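Local atomic coordinates of peptidase M16 domain protein (Alicyclobacillus acidocaldarius subsp. acidocaldarius DSM 446, PDB entry 4XEA), a protein that is probably a zinc-type metallopeptidase of the M16 (insulinase-like) family that cleaves peptides, here with nickel in its metal site. Residues 348-351 and 352-355; 120-123 and 124-127. One frame throughout, in Å; residues are numbered along the deposited sequence.

Interaction 1 (348-351 and 352-355); sequences AFER and ARKK
Glu350 and Arg353 form a salt bridge between side chains three residues apart on one turn of helix 346-363, in the M16 inactive-domain region. The two chains run side by side and point the same way. Arg353 grips the carboxylate side-on. NE donates to Glu350 OE1 at 2.9 Å, nearly in the guanidinium plane, and NH2 donates to Glu350 OE2 at 3.1 Å on its syn lone pair. Carboxylate and guanidinium planes are only 27° apart, so this is a nearly flat, two-point pairing. Glu350 reaches it by bending at chi2 (-58°). In Arg353, bends at chi2 and chi3 turn the guanidinium back alongside Glu350.

CZ of Phe349 lies over one face of the same guanidinium, and CE2 of Phe349 is 3.9 Å from Arg353 NH2. The ring itself is steeply tilted, its plane 66° from the guanidinium plane, so the two are not stacked flat. The backbone keeps the i to i+4 bonds of the helix. The straightest is Arg353 N to Phe349 O, at 2.9 Å and nearly linear.

Arg353 NH1 also bonds the carbonyls of Leu394 and Met397, so the guanidinium ties this helix to the end of helix 387-396. Phe349 and Ala352 pack on Ile277 of helix 265-283, Lys355 bridges to Asp280 of that helix, and Lys354 touches Ala81 of the second subunit.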
# COMPACT_ATOMS: atom_id res chain seq x y z
N ALA A 348 14.84 23.51 7.57
CA ALA A 348 14.53 22.12 7.29
C ALA A 348 13.43 21.65 8.23
O ALA A 348 12.53 20.92 7.82
CB ALA A 348 15.77 21.24 7.47
N PHE A 349 13.51 22.08 9.48
CA PHE A 349 12.47 21.83 10.46
C PHE A 349 11.08 22.38 10.07
O PHE A 349 10.09 21.67 10.19
CB PHE A 349 12.94 22.34 11.85
CG PHE A 349 11.85 22.39 12.89
CD1 PHE A 349 11.40 21.25 13.51
CD2 PHE A 349 11.31 23.60 13.28
CE1 PHE A 349 10.42 21.30 14.48
CE2 PHE A 349 10.32 23.66 14.25
CZ PHE A 349 9.87 22.52 14.83
N GLU A 350 10.98 23.62 9.62
CA GLU A 350 9.68 24.15 9.19
C GLU A 350 9.14 23.42 7.94
O GLU A 350 7.93 23.24 7.80
CB GLU A 350 9.72 25.69 8.96
CG GLU A 350 9.90 26.56 10.25
CD GLU A 350 8.83 26.33 11.32
OE1 GLU A 350 7.74 25.80 11.00
OE2 GLU A 350 9.05 26.70 12.50
N ARG A 351 10.01 23.01 7.02
CA ARG A 351 9.53 22.27 5.85
C ARG A 351 8.98 20.92 6.30
O ARG A 351 8.00 20.44 5.75
CB ARG A 351 10.61 22.09 4.77
CG ARG A 351 10.87 23.33 3.91
CD ARG A 351 11.74 23.03 2.68
NE ARG A 351 13.03 22.44 3.06
CZ ARG A 351 14.14 23.12 3.38
NH1 ARG A 351 15.24 22.47 3.72
NH2 ARG A 351 14.15 24.45 3.38
N ALA A 352 9.61 20.34 7.31
CA ALA A 352 9.21 19.05 7.80
C ALA A 352 7.86 19.13 8.52
O ALA A 352 6.97 18.28 8.28
CB ALA A 352 10.28 18.47 8.74
N ARG A 353 7.74 20.08 9.43
CA ARG A 353 6.47 20.32 10.12
C ARG A 353 5.32 20.50 9.09
O ARG A 353 4.25 19.91 9.25
CB ARG A 353 6.55 21.56 10.99
CG ARG A 353 5.31 21.81 11.83
CD ARG A 353 4.80 23.25 11.69
NE ARG A 353 5.73 24.22 12.27
CZ ARG A 353 5.93 24.36 13.58
NH1 ARG A 353 5.26 23.62 14.47
NH2 ARG A 353 6.81 25.26 14.01
N LYS A 354 5.56 21.26 8.03
CA LYS A 354 4.53 21.49 7.00
C LYS A 354 4.22 20.22 6.17
O LYS A 354 3.05 19.99 5.84
CB LYS A 354 4.95 22.60 6.05
CG LYS A 354 3.81 23.03 5.07
CD LYS A 354 4.32 23.48 3.75
CE LYS A 354 4.23 25.00 3.59
NZ LYS A 354 4.84 25.65 4.77
N LYS A 355 5.23 19.42 5.84
CA LYS A 355 4.99 18.12 5.19
C LYS A 355 4.15 17.22 6.07
O LYS A 355 3.19 16.61 5.61
CB LYS A 355 6.31 17.41 4.81
CG LYS A 355 6.14 16.07 4.03
CD LYS A 355 7.42 15.22 3.98
CE LYS A 355 8.50 15.76 3.08
NZ LYS A 355 9.76 14.89 3.13

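Interaction 2 (120-123 and 124-127); sequences HLTD and ENVE
Asn125 folds its side-chain amide back over the backbone of Thr122, and the two side chains cross at about a right angle. With chi1 at 79°, its CG sits between its own backbone N and carbonyl carbon, and the amide is directed at the residues before the helix. OD1 accepts from Thr122 N at 3.0 Å. That bond is straight at hydrogen (176°), but the donor stands above the carbonyl plane of the amide and does not lie on a lone pair. At the other end of the amide, ND2 donates to His120 O at 3.1 Å, with the acceptor close to the amide plane. The two bonds fix the rotation of this buried group.

Thr122 answers with its hydroxyl: OG1 accepts from Asn125 N at 2.9 Å. Its chi1 of 71° turns OG1 toward the first turn of the helix. This reciprocal pair is a capping box, with Thr122 as the N-cap of helix 123-141, the helix that carries the nickel ligand Glu136. The cap satisfies a backbone N-H that has no preceding helical turn to bond. The regular ladder starts at once, with Val126 N bonded to Thr122 O at 2.9 Å and Glu127 N to Asp123 O at 3.0 Å.

On the apolar side, Leu121 CB meets Val126 CG2 at 4.3 Å, the i, i+5 pairing of a hydrophobic staple. Both side chains also pack on Leu181 of helix 178-188. Helix 59-66, which supplies the nickel ligands His61 and His65, lies against them too, with Lys66 touching Leu121 and Phe62 touching Val126. Asp123 OD2 makes a salt bridge to Lys178.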
# COMPACT_ATOMS: atom_id res chain seq x y z
N HIS A 120 -13.18 -20.41 21.54
CA HIS A 120 -13.50 -21.83 21.46
C HIS A 120 -12.21 -22.64 21.33
O HIS A 120 -11.76 -22.96 20.23
CB HIS A 120 -14.50 -22.08 20.31
CG HIS A 120 -15.80 -21.35 20.47
ND1 HIS A 120 -16.89 -21.88 21.14
CD2 HIS A 120 -16.18 -20.10 20.08
CE1 HIS A 120 -17.88 -21.00 21.14
NE2 HIS A 120 -17.47 -19.91 20.52
N LEU A 121 -11.64 -22.98 22.47
CA LEU A 121 -10.41 -23.74 22.54
C LEU A 121 -10.66 -25.16 23.01
O LEU A 121 -11.45 -25.39 23.91
CB LEU A 121 -9.46 -23.09 23.54
CG LEU A 121 -9.02 -21.66 23.25
CD1 LEU A 121 -8.05 -21.23 24.31
CD2 LEU A 121 -8.40 -21.58 21.86
N THR A 122 -9.95 -26.10 22.40
CA THR A 122 -9.97 -27.51 22.81
C THR A 122 -8.52 -27.97 22.88
O THR A 122 -7.64 -27.35 22.24
CB THR A 122 -10.71 -28.41 21.79
OG1 THR A 122 -9.92 -28.54 20.60
CG2 THR A 122 -12.11 -27.86 21.43
N ASP A 123 -8.25 -29.03 23.63
CA ASP A 123 -6.89 -29.53 23.71
C ASP A 123 -6.40 -29.86 22.32
O ASP A 123 -5.27 -29.51 21.96
CB ASP A 123 -6.77 -30.74 24.63
CG ASP A 123 -7.01 -30.40 26.09
OD1 ASP A 123 -6.28 -29.53 26.62
OD2 ASP A 123 -7.93 -31.00 26.69
N GLU A 124 -7.27 -30.47 21.52
CA GLU A 124 -6.97 -30.82 20.14
C GLU A 124 -6.54 -29.60 19.33
O GLU A 124 -5.43 -29.57 18.81
CB GLU A 124 -8.18 -31.54 19.49
CG GLU A 124 -7.99 -31.94 18.03
CD GLU A 124 -8.90 -31.18 17.07
OE1 GLU A 124 -9.95 -31.74 16.70
OE2 GLU A 124 -8.56 -30.03 16.67
N ASN A 125 -7.39 -28.57 19.25
CA ASN A 125 -7.14 -27.43 18.36
C ASN A 125 -6.05 -26.50 18.84
O ASN A 125 -5.50 -25.71 18.06
CB ASN A 125 -8.44 -26.69 18.00
CG ASN A 125 -8.93 -25.74 19.09
OD1 ASN A 125 -8.25 -25.47 20.07
ND2 ASN A 125 -10.15 -25.23 18.91
N VAL A 126 -5.75 -26.56 20.14
CA VAL A 126 -4.56 -25.93 20.68
C VAL A 126 -3.33 -26.67 20.18
O VAL A 126 -2.34 -26.05 19.78
CB VAL A 126 -4.58 -25.88 22.24
CG1 VAL A 126 -3.18 -25.59 22.81
CG2 VAL A 126 -5.57 -24.85 22.73
N GLU A 127 -3.38 -27.99 20.17
CA GLU A 127 -2.27 -28.75 19.59
C GLU A 127 -2.06 -28.44 18.09
O GLU A 127 -0.95 -28.08 17.66
CB GLU A 127 -2.42 -30.25 19.82
CG GLU A 127 -1.13 -31.04 19.59
CD GLU A 127 0.05 -30.43 20.32
OE1 GLU A 127 0.34 -30.91 21.43
OE2 GLU A 127 0.66 -29.47 19.81

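How the interactions relate
Interaction 2 comes first along the chain, at the start of helix 123-141. Interaction 1 follows more than 200 residues later, inside helix 346-363. They lie on opposite sides of the chain's centre, with their own centres 53 Å apart and nearest atoms about 43 Å apart. They share no helix or sheet. Interaction 2 belongs to the insulinase-like region, where the nickel ligands lie, and interaction 1 to the inactive-domain region. One is a helix start, the other a mid-helix salt bridge. Each is local to its own half of the M16 chain, and only interaction 2 is on a metal-binding helix.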